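Local coordinates for conserved hypothetical protein (Pseudomonas aeruginosa, PDB 1YLL) that is of unknown function but, as a cupin-clan member of the HutD family, may have a role linked to histidine utilisation, at residues R43-V49 against I108-I114. Sequence-based numbering, arbitrary orientation.
Sequences RLSIADV and IRDFNLI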
loop_
_atom_site.group_PDB
_atom_site.type_symbol
_atom_site.label_atom_id
_atom_site.label_comp_id
_atom_site.label_asym_id
_atom_site.label_seq_id
_atom_site.Cartn_x
_atom_site.Cartn_y
_atom_site.Cartn_z
ATOM N N ARG D 43 13.221 -12.121 23.752
ATOM C CA ARG D 43 11.965 -12.831 23.790
ATOM C C ARG D 43 10.844 -11.828 24.026
ATOM O O ARG D 43 10.978 -10.922 24.863
ATOM C CB ARG D 43 11.966 -13.829 24.940
ATOM C CG ARG D 43 10.702 -14.602 25.118
ATOM C CD ARG D 43 10.965 -15.714 26.111
ATOM N NE ARG D 43 9.752 -16.339 26.632
ATOM C CZ ARG D 43 9.054 -15.891 27.674
ATOM N NH1 ARG D 43 7.975 -16.553 28.070
ATOM N NH2 ARG D 43 9.402 -14.784 28.305
ATOM N N LEU D 44 9.752 -11.998 23.291
ATOM C CA LEU D 44 8.588 -11.117 23.421
ATOM C C LEU D 44 7.444 -12.003 23.894
ATOM O O LEU D 44 7.254 -13.119 23.382
ATOM C CB LEU D 44 8.235 -10.534 22.046
ATOM C CG LEU D 44 7.994 -9.059 21.699
ATOM C CD1 LEU D 44 6.659 -8.945 20.934
ATOM C CD2 LEU D 44 8.068 -8.141 22.918
ATOM N N SER D 45 6.656 -11.531 24.840
ATOM C CA SER D 45 5.573 -12.373 25.329
ATOM C C SER D 45 4.466 -11.551 25.976
ATOM O O SER D 45 4.641 -10.361 26.253
ATOM C CB SER D 45 6.115 -13.329 26.399
ATOM O OG SER D 45 6.686 -12.588 27.495
ATOM N N ILE D 46 3.332 -12.221 26.200
ATOM C CA ILE D 46 2.198 -11.626 26.897
ATOM C C ILE D 46 2.020 -12.513 28.122
ATOM O O ILE D 46 2.059 -13.733 28.008
ATOM C CB ILE D 46 0.903 -11.729 26.108
ATOM C CG1 ILE D 46 0.949 -10.848 24.879
ATOM C CG2 ILE D 46 -0.277 -11.319 27.005
ATOM C CD1 ILE D 46 -0.144 -11.316 23.917
ATOM N N ALA D 47 1.845 -11.933 29.294
ATOM C CA ALA D 47 1.646 -12.779 30.465
ATOM C C ALA D 47 0.341 -12.399 31.134
ATOM O O ALA D 47 -0.150 -11.278 30.973
ATOM C CB ALA D 47 2.808 -12.640 31.446
ATOM N N ASP D 48 -0.254 -13.379 31.807
ATOM C CA ASP D 48 -1.468 -13.156 32.574
ATOM C C ASP D 48 -0.976 -13.219 33.992
ATOM O O ASP D 48 -0.228 -14.126 34.355
ATOM C CB ASP D 48 -2.496 -14.252 32.330
ATOM C CG ASP D 48 -3.221 -14.073 31.024
ATOM O OD1 ASP D 48 -2.654 -13.399 30.144
ATOM O OD2 ASP D 48 -4.340 -14.606 30.869
ATOM N N VAL D 49 -1.345 -12.236 34.799
ATOM C CA VAL D 49 -0.909 -12.245 36.175
ATOM C C VAL D 49 -2.219 -12.222 36.929
ATOM O O VAL D 49 -2.927 -11.221 36.899
ATOM C CB VAL D 49 -0.091 -10.999 36.507
ATOM C CG1 VAL D 49 0.457 -11.108 37.914
ATOM C CG2 VAL D 49 1.037 -10.837 35.497
ATOM N N ILE D 108 -4.396 -8.945 35.554
ATOM C CA ILE D 108 -4.006 -8.095 34.440
ATOM C C ILE D 108 -3.335 -8.977 33.397
ATOM O O ILE D 108 -3.084 -10.154 33.625
ATOM C CB ILE D 108 -2.953 -6.994 34.827
ATOM C CG1 ILE D 108 -1.710 -7.644 35.428
ATOM C CG2 ILE D 108 -3.540 -5.995 35.856
ATOM C CD1 ILE D 108 -0.619 -6.607 35.702
ATOM N N ARG D 109 -3.069 -8.379 32.253
ATOM C CA ARG D 109 -2.321 -9.041 31.189
ATOM C C ARG D 109 -1.261 -8.013 30.873
ATOM O O ARG D 109 -1.518 -6.797 30.889
ATOM C CB ARG D 109 -3.162 -9.284 29.935
ATOM C CG ARG D 109 -4.341 -10.223 30.168
ATOM C CD ARG D 109 -4.874 -10.769 28.841
ATOM N NE ARG D 109 -4.055 -11.892 28.380
ATOM C CZ ARG D 109 -4.052 -12.355 27.131
ATOM N NH1 ARG D 109 -4.819 -11.786 26.222
ATOM N NH2 ARG D 109 -3.285 -13.386 26.797
ATOM N N ASP D 110 -0.049 -8.485 30.610
ATOM C CA ASP D 110 1.019 -7.564 30.301
ATOM C C ASP D 110 1.742 -8.000 29.035
ATOM O O ASP D 110 1.492 -9.081 28.499
ATOM C CB ASP D 110 2.021 -7.432 31.464
ATOM C CG ASP D 110 2.651 -8.737 31.872
ATOM O OD1 ASP D 110 2.909 -9.622 31.011
ATOM O OD2 ASP D 110 2.922 -8.864 33.086
ATOM N N PHE D 111 2.582 -7.101 28.546
ATOM C CA PHE D 111 3.366 -7.305 27.338
ATOM C C PHE D 111 4.817 -7.161 27.819
ATOM O O PHE D 111 5.163 -6.162 28.465
ATOM C CB PHE D 111 2.965 -6.198 26.368
ATOM C CG PHE D 111 3.745 -6.180 25.100
ATOM C CD1 PHE D 111 3.612 -7.221 24.162
ATOM C CD2 PHE D 111 4.586 -5.122 24.815
ATOM C CE1 PHE D 111 4.324 -7.186 22.971
ATOM C CE2 PHE D 111 5.300 -5.084 23.611
ATOM C CZ PHE D 111 5.169 -6.116 22.699
ATOM N N ASN D 112 5.657 -8.145 27.482
ATOM C CA ASN D 112 7.020 -8.174 28.005
ATOM C C ASN D 112 8.071 -8.302 26.950
ATOM O O ASN D 112 7.944 -9.164 26.107
ATOM C CB ASN D 112 7.196 -9.427 28.883
ATOM C CG ASN D 112 6.687 -9.253 30.298
ATOM O OD1 ASN D 112 7.271 -8.516 31.088
ATOM N ND2 ASN D 112 5.602 -9.946 30.625
ATOM N N LEU D 113 9.127 -7.476 27.027
ATOM C CA LEU D 113 10.281 -7.647 26.132
ATOM C C LEU D 113 11.397 -8.036 27.105
ATOM O O LEU D 113 11.559 -7.375 28.107
ATOM C CB LEU D 113 10.708 -6.306 25.509
ATOM C CG LEU D 113 11.594 -6.207 24.248
ATOM C CD1 LEU D 113 12.561 -5.072 24.366
ATOM C CD2 LEU D 113 12.269 -7.498 23.874
ATOM N N ILE D 114 12.116 -9.122 26.835
ATOM C CA ILE D 114 13.256 -9.490 27.678
ATOM C C ILE D 114 14.400 -9.665 26.689
ATOM O O ILE D 114 14.242 -10.394 25.719
ATOM C CB ILE D 114 12.972 -10.809 28.415
ATOM C CG1 ILE D 114 11.701 -10.637 29.263
ATOM C CG2 ILE D 114 14.192 -11.243 29.294
ATOM C CD1 ILE D 114 11.303 -11.875 30.034
HETATM O O HOH W 1 -0.957 -14.413 28.630
#
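A bend in the side chain of Arg109 at chi3 (81°), together with a CG of Asp48 set beside its own backbone N, brings guanidinium and carboxylate side by side. Arg109 NE points almost straight at Asp48 OD1, 2.7 Å away on the syn side but 27° out of the carboxylate plane. The two planes stand 84° apart, and OD1 also takes a weak bond from NH2, so the pairing is not the two-oxygen, side-on kind. A water accepts from Arg109 NH2, and Ile46 CG2 lies over one guanidinium face, 3.7 Å from NH2; arginine suits this half-apolar, partly exposed place. The strands are antiparallel neighbours mid-sheet in the N-terminal half of this cupin-clan, beta-barrel protein, with Arg43, Ser45, Ala47 and Val49 in hydrogen-bonded pairs with Ile114, Asn112, Asp110 and Ile108. Farther along the same face, Leu44 CD2 packs 3.5 Å from Phe111 CZ; large, flat Phe111 also stacks on Phe145 and touches Cys191, tying this sheet to the five-stranded one of the other half. On the opposite face, Asp110 CG sits between its own N and carbonyl carbon, carrying OD1 to a weak bond from Ala47 N (3.1 Å); Ala47's small methyl accommodates this carboxylate. Small Ser45 lies beside Asn112, whose buried amide oxygen is hydrogen-bonded by Arg63 NH2.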